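PDB 6R2M: glycoside transferase from Listeria monocytogenes, which probably acts as an extracellular glycoside hydrolase linked to exopolysaccharide, although its family is generally assigned a transferase activity. Local coordinates for residues 12-26 against 56-70. Residues are numbered along the deposited sequence; the frame is centred on the assembly and turned at random. Where two conformers were deposited one is given.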
loop_
_atom_site.group_PDB
_atom_site.type_symbol
_atom_site.label_atom_id
_atom_site.label_comp_id
_atom_site.label_asym_id
_atom_site.label_seq_id
_atom_site.Cartn_x
_atom_site.Cartn_y
_atom_site.Cartn_z
ATOM N N PRO A 12 4.369 -19.778 14.867
ATOM C CA PRO A 12 4.907 -20.612 13.790
ATOM C C PRO A 12 6.309 -21.108 14.116
ATOM O O PRO A 12 7.023 -20.549 14.951
ATOM C CB PRO A 12 4.917 -19.684 12.567
ATOM C CG PRO A 12 4.592 -18.330 13.058
ATOM C CD PRO A 12 4.289 -18.353 14.514
ATOM N N LYS A 13 6.689 -22.191 13.443
ATOM C CA LYS A 13 8.059 -22.676 13.541
ATOM C C LYS A 13 9.014 -21.547 13.161
ATOM O O LYS A 13 8.758 -20.795 12.220
ATOM C CB LYS A 13 8.253 -23.892 12.628
ATOM C CG LYS A 13 9.618 -24.585 12.736
ATOM C CD LYS A 13 10.184 -24.499 14.146
ATOM C CE LYS A 13 11.098 -25.665 14.496
ATOM N NZ LYS A 13 10.430 -26.990 14.392
ATOM N N GLU A 14 10.090 -21.393 13.932
ATOM C CA GLU A 14 11.028 -20.307 13.673
ATOM C C GLU A 14 11.785 -20.568 12.378
ATOM O O GLU A 14 12.322 -21.660 12.166
ATOM C CB GLU A 14 12.005 -20.147 14.841
ATOM C CG GLU A 14 12.941 -18.942 14.704
ATOM C CD GLU A 14 13.459 -18.431 16.040
ATOM O OE1 GLU A 14 12.783 -18.638 17.072
ATOM O OE2 GLU A 14 14.534 -17.800 16.055
ATOM N N THR A 15 11.818 -19.564 11.509
ATOM C CA THR A 15 12.452 -19.657 10.204
ATOM C C THR A 15 13.744 -18.847 10.190
ATOM O O THR A 15 13.935 -17.942 11.005
ATOM C CB THR A 15 11.517 -19.137 9.107
ATOM O OG1 THR A 15 11.183 -17.770 9.387
ATOM C CG2 THR A 15 10.244 -19.966 9.035
ATOM N N THR A 16 14.617 -19.147 9.221
ATOM C CA THR A 16 15.856 -18.394 9.038
ATOM C C THR A 16 15.647 -17.264 8.037
ATOM O O THR A 16 15.485 -17.537 6.838
ATOM C CB THR A 16 16.972 -19.306 8.559
ATOM O OG1 THR A 16 17.202 -20.329 9.531
ATOM C CG2 THR A 16 18.264 -18.517 8.358
ATOM N N PRO A 17 15.675 -15.997 8.455
ATOM C CA PRO A 17 15.453 -14.903 7.507
ATOM C C PRO A 17 16.563 -14.816 6.468
ATOM O O PRO A 17 17.689 -15.286 6.676
ATOM C CB PRO A 17 15.437 -13.655 8.394
ATOM C CG PRO A 17 15.181 -14.165 9.779
ATOM C CD PRO A 17 15.814 -15.517 9.839
ATOM N N THR A 18 16.215 -14.222 5.320
ATOM C CA THR A 18 17.230 -13.940 4.307
ATOM C C THR A 18 18.143 -12.807 4.733
ATOM O O THR A 18 19.258 -12.690 4.219
ATOM C CB THR A 18 16.602 -13.575 2.967
ATOM O OG1 THR A 18 15.842 -12.373 3.109
ATOM C CG2 THR A 18 15.724 -14.684 2.448
ATOM N N SER A 19 17.689 -11.980 5.668
ATOM C CA SER A 19 18.430 -10.819 6.135
ATOM C C SER A 19 17.750 -10.325 7.402
ATOM O O SER A 19 16.536 -10.494 7.551
ATOM C CB SER A 19 18.453 -9.723 5.059
ATOM O OG SER A 19 18.673 -8.431 5.594
ATOM N N THR A 20 18.510 -9.689 8.278
ATOM C CA THR A 20 17.941 -9.096 9.476
ATOM C C THR A 20 18.206 -7.606 9.606
ATOM O O THR A 20 17.854 -7.028 10.637
ATOM C CB THR A 20 18.471 -9.797 10.732
ATOM O OG1 THR A 20 19.887 -9.625 10.802
ATOM C CG2 THR A 20 18.144 -11.281 10.693
ATOM N N SER A 21 18.827 -6.967 8.611
ATOM C CA SER A 21 19.284 -5.592 8.796
ATOM C C SER A 21 18.119 -4.612 8.878
ATOM O O SER A 21 18.167 -3.650 9.659
ATOM C CB SER A 21 20.236 -5.211 7.662
ATOM O OG SER A 21 19.648 -5.471 6.403
ATOM N N VAL A 22 17.073 -4.819 8.069
ATOM C CA VAL A 22 15.915 -3.933 8.128
ATOM C C VAL A 22 15.223 -4.063 9.480
ATOM O O VAL A 22 14.860 -3.063 10.108
ATOM C CB VAL A 22 14.939 -4.218 6.971
ATOM C CG1 VAL A 22 13.596 -3.533 7.240
ATOM C CG2 VAL A 22 15.515 -3.746 5.653
ATOM N N GLN A 23 15.030 -5.302 9.945
ATOM C CA GLN A 23 14.421 -5.525 11.256
ATOM C C GLN A 23 15.191 -4.791 12.348
ATOM O O GLN A 23 14.597 -4.131 13.208
ATOM C CB GLN A 23 14.357 -7.027 11.559
ATOM C CG GLN A 23 13.508 -7.824 10.567
ATOM C CD GLN A 23 14.343 -8.457 9.453
ATOM O OE1 GLN A 23 15.026 -7.764 8.701
ATOM N NE2 GLN A 23 14.287 -9.777 9.350
ATOM N N THR A 24 16.524 -4.901 12.325
ATOM C CA THR A 24 17.359 -4.206 13.299
ATOM C C THR A 24 17.192 -2.701 13.182
ATOM O O THR A 24 17.039 -2.009 14.194
ATOM C CB THR A 24 18.817 -4.603 13.098
ATOM O OG1 THR A 24 18.952 -6.007 13.367
ATOM C CG2 THR A 24 19.744 -3.829 14.042
ATOM N N TYR A 25 17.153 -2.191 11.949
ATOM C CA TYR A 25 17.011 -0.756 11.730
ATOM C C TYR A 25 15.639 -0.262 12.176
ATOM O O TYR A 25 15.522 0.816 12.771
ATOM C CB TYR A 25 17.246 -0.444 10.257
ATOM C CG TYR A 25 17.252 1.021 9.952
ATOM C CD1 TYR A 25 18.424 1.756 10.064
ATOM C CD2 TYR A 25 16.094 1.681 9.566
ATOM C CE1 TYR A 25 18.444 3.106 9.794
ATOM C CE2 TYR A 25 16.102 3.047 9.283
ATOM C CZ TYR A 25 17.298 3.743 9.396
ATOM O OH TYR A 25 17.358 5.097 9.137
ATOM N N VAL A 26 14.592 -1.050 11.927
ATOM C CA VAL A 26 13.258 -0.646 12.358
ATOM C C VAL A 26 13.168 -0.627 13.879
ATOM O O VAL A 26 12.604 0.300 14.472
ATOM C CB VAL A 26 12.210 -1.575 11.728
ATOM C CG1 VAL A 26 10.845 -1.391 12.421
ATOM C CG2 VAL A 26 12.115 -1.278 10.224
ATOM N N TYR A 56 5.307 -3.530 7.179
ATOM C CA TYR A 56 6.350 -4.289 7.847
ATOM C C TYR A 56 6.035 -5.776 7.815
ATOM O O TYR A 56 6.920 -6.594 7.543
ATOM C CB TYR A 56 6.511 -3.774 9.274
ATOM C CG TYR A 56 7.766 -4.223 9.984
ATOM C CD1 TYR A 56 8.958 -4.450 9.301
ATOM C CD2 TYR A 56 7.743 -4.413 11.351
ATOM C CE1 TYR A 56 10.101 -4.855 9.987
ATOM C CE2 TYR A 56 8.872 -4.829 12.041
ATOM C CZ TYR A 56 10.041 -5.037 11.352
ATOM O OH TYR A 56 11.155 -5.444 12.062
ATOM N N MET A 57 4.771 -6.145 8.053
ATOM C CA MET A 57 4.376 -7.548 7.929
ATOM C C MET A 57 4.650 -8.086 6.534
ATOM O O MET A 57 5.136 -9.215 6.382
ATOM C CB MET A 57 2.900 -7.705 8.273
ATOM C CG MET A 57 2.642 -7.572 9.755
ATOM S SD MET A 57 0.887 -7.438 10.214
ATOM C CE MET A 57 0.257 -9.011 9.589
ATOM N N GLU A 58 4.315 -7.300 5.504
ATOM C CA GLU A 58 4.584 -7.703 4.128
ATOM C C GLU A 58 6.074 -7.964 3.919
ATOM O O GLU A 58 6.468 -8.996 3.354
ATOM C CB GLU A 58 4.061 -6.614 3.189
ATOM C CG GLU A 58 4.227 -6.912 1.729
ATOM C CD GLU A 58 3.574 -5.851 0.854
ATOM O OE1 GLU A 58 2.637 -5.172 1.330
ATOM O OE2 GLU A 58 3.984 -5.705 -0.317
ATOM N N TYR A 59 6.921 -7.040 4.385
ATOM C CA TYR A 59 8.362 -7.216 4.276
ATOM C C TYR A 59 8.826 -8.482 4.989
ATOM O O TYR A 59 9.651 -9.231 4.460
ATOM C CB TYR A 59 9.089 -5.985 4.838
ATOM C CG TYR A 59 10.586 -6.125 4.745
ATOM C CD1 TYR A 59 11.252 -5.796 3.565
ATOM C CD2 TYR A 59 11.324 -6.642 5.802
ATOM C CE1 TYR A 59 12.618 -5.937 3.451
ATOM C CE2 TYR A 59 12.709 -6.795 5.702
ATOM C CZ TYR A 59 13.345 -6.443 4.523
ATOM O OH TYR A 59 14.720 -6.616 4.400
ATOM N N LEU A 60 8.303 -8.740 6.191
ATOM C CA LEU A 60 8.785 -9.865 6.983
ATOM C C LEU A 60 8.455 -11.203 6.338
ATOM O O LEU A 60 9.235 -12.150 6.467
ATOM C CB LEU A 60 8.205 -9.779 8.397
ATOM C CG LEU A 60 8.724 -8.539 9.121
ATOM C CD1 LEU A 60 7.910 -8.326 10.371
ATOM C CD2 LEU A 60 10.241 -8.582 9.439
ATOM N N VAL A 61 7.322 -11.303 5.636
ATOM C CA VAL A 61 7.050 -12.520 4.872
ATOM C C VAL A 61 8.057 -12.664 3.744
ATOM O O VAL A 61 8.577 -13.762 3.493
ATOM C CB VAL A 61 5.603 -12.520 4.346
ATOM C CG1 VAL A 61 5.366 -13.732 3.423
ATOM C CG2 VAL A 61 4.625 -12.548 5.495
ATOM N N GLU A 62 8.372 -11.553 3.066
ATOM C CA GLU A 62 9.298 -11.602 1.941
ATOM C C GLU A 62 10.680 -12.084 2.376
ATOM O O GLU A 62 11.339 -12.828 1.639
ATOM C CB GLU A 62 9.387 -10.222 1.272
ATOM C CG GLU A 62 10.293 -10.164 0.058
ATOM C CD GLU A 62 9.845 -11.080 -1.074
ATOM O OE1 GLU A 62 8.625 -11.333 -1.217
ATOM O OE2 GLU A 62 10.733 -11.547 -1.826
ATOM N N VAL A 63 11.129 -11.696 3.571
ATOM C CA VAL A 63 12.459 -12.085 4.045
ATOM C C VAL A 63 12.414 -13.312 4.959
ATOM O O VAL A 63 13.419 -13.642 5.594
ATOM C CB VAL A 63 13.201 -10.916 4.729
ATOM C CG1 VAL A 63 13.381 -9.760 3.750
ATOM C CG2 VAL A 63 12.492 -10.434 6.008
ATOM N N ASN A 64 11.277 -14.003 5.027
ATOM C CA ASN A 64 11.185 -15.307 5.696
ATOM C C ASN A 64 11.479 -15.206 7.186
ATOM O O ASN A 64 12.230 -16.007 7.737
ATOM C CB ASN A 64 12.113 -16.343 5.041
ATOM C CG ASN A 64 11.825 -17.761 5.516
ATOM O OD1 ASN A 64 10.665 -18.148 5.645
ATOM N ND2 ASN A 64 12.876 -18.521 5.815
ATOM N N ASP A 65 10.904 -14.207 7.853
ATOM C CA ASP A 65 11.168 -13.984 9.279
ATOM C C ASP A 65 9.897 -14.234 10.091
ATOM O O ASP A 65 9.155 -13.314 10.437
ATOM C CB ASP A 65 11.723 -12.573 9.502
ATOM C CG ASP A 65 12.163 -12.339 10.944
ATOM O OD1 ASP A 65 11.958 -13.226 11.802
ATOM O OD2 ASP A 65 12.713 -11.253 11.221
ATOM N N SER A 66 9.666 -15.504 10.435
ATOM C CA SER A 66 8.418 -15.828 11.120
ATOM C C SER A 66 8.367 -15.262 12.530
ATOM O O SER A 66 7.286 -14.889 13.007
ATOM C CB SER A 66 8.221 -17.341 11.142
ATOM O OG SER A 66 9.091 -17.887 12.111
ATOM N N LYS A 67 9.507 -15.208 13.213
ATOM C CA LYS A 67 9.506 -14.713 14.584
ATOM C C LYS A 67 9.105 -13.245 14.650
ATOM O O LYS A 67 8.232 -12.862 15.444
ATOM C CB LYS A 67 10.876 -14.913 15.224
ATOM C CG LYS A 67 11.046 -14.209 16.549
ATOM C CD LYS A 67 12.403 -14.550 17.150
ATOM C CE LYS A 67 12.679 -13.734 18.403
ATOM N NZ LYS A 67 12.806 -12.282 18.090
ATOM N N THR A 68 9.723 -12.402 13.819
ATOM C CA THR A 68 9.339 -10.993 13.837
ATOM C C THR A 68 7.924 -10.803 13.290
ATOM O O THR A 68 7.189 -9.945 13.781
ATOM C CB THR A 68 10.363 -10.142 13.071
ATOM O OG1 THR A 68 11.687 -10.486 13.510
ATOM C CG2 THR A 68 10.141 -8.628 13.342
ATOM N N PHE A 69 7.508 -11.623 12.322
ATOM C CA PHE A 69 6.141 -11.538 11.817
ATOM C C PHE A 69 5.130 -11.776 12.939
ATOM O O PHE A 69 4.154 -11.030 13.077
ATOM C CB PHE A 69 5.930 -12.537 10.668
ATOM C CG PHE A 69 4.599 -12.386 9.992
ATOM C CD1 PHE A 69 3.496 -13.071 10.472
ATOM C CD2 PHE A 69 4.431 -11.510 8.919
ATOM C CE1 PHE A 69 2.252 -12.919 9.879
ATOM C CE2 PHE A 69 3.181 -11.340 8.324
ATOM C CZ PHE A 69 2.088 -12.046 8.805
ATOM N N GLN A 70 5.329 -12.831 13.733
ATOM C CA GLN A 70 4.394 -13.113 14.822
ATOM C C GLN A 70 4.424 -12.014 15.878
ATOM O O GLN A 70 3.380 -11.692 16.460
ATOM C CB GLN A 70 4.702 -14.483 15.437
ATOM C CG GLN A 70 3.884 -14.828 16.694
ATOM C CD GLN A 70 2.387 -14.788 16.470
ATOM O OE1 GLN A 70 1.895 -15.217 15.439
ATOM N NE2 GLN A 70 1.653 -14.268 17.450
HETATM O O HOH W 1 8.256 -18.117 14.721
HETATM O O HOH W 2 12.353 -16.116 12.257
HETATM O O HOH W 3 16.347 -7.278 6.458
#
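Asp-65 OD2 is gripped from opposite faces of its carboxylate plane, by Gln-23 NE2 at 2.9 Å and by Thr-68 OG1 at 2.6 Å. The Gln-23 bond is nearly straight (177° at the hydrogen), lies in the Gln-23 amide plane and meets OD2 on its anti side, 25° out of the carboxylate plane. The same NE2 donates to Ser-19 O on a lone pair in the carbonyl plane, while OE1 accepts from water 3; with both ends of the amide engaged, its rotation is fixed. A bend at chi2 (96°) turns this amide toward Asp-65, and CG packs 3.5 Å from Leu-60 CD2, making Gln-23 a knob among Tyr-56, Tyr-59, Leu-60 and Thr-68. Flanking it, Val-22 CG1 lies over the Tyr-59 ring and Val-26 CG1 over a face of Tyr-56, whose opposite face carries Leu-60 CD1. The Tyr-59 hydroxyl is hydrogen-bonded to Lys-312 NZ and also lies 2.7 Å from water 3.

Along the extended loop before helix 21-29, Thr-15 OG1 accepts from Ser-66 N at 2.9 Å and donates to Asn-64 O from above the carbonyl plane. Ser-66 OG donates to Lys-13 O, and Thr-18 N reaches Val-63 O at 2.9 Å. These bonds clasp the turn between two helices: a Schellman motif with Asn-64 as C-prime residue ends helix 50-62, and Asp-65, accepting from Thr-68 N through OD1 (3.1 Å), is the N-cap of helix 66-79.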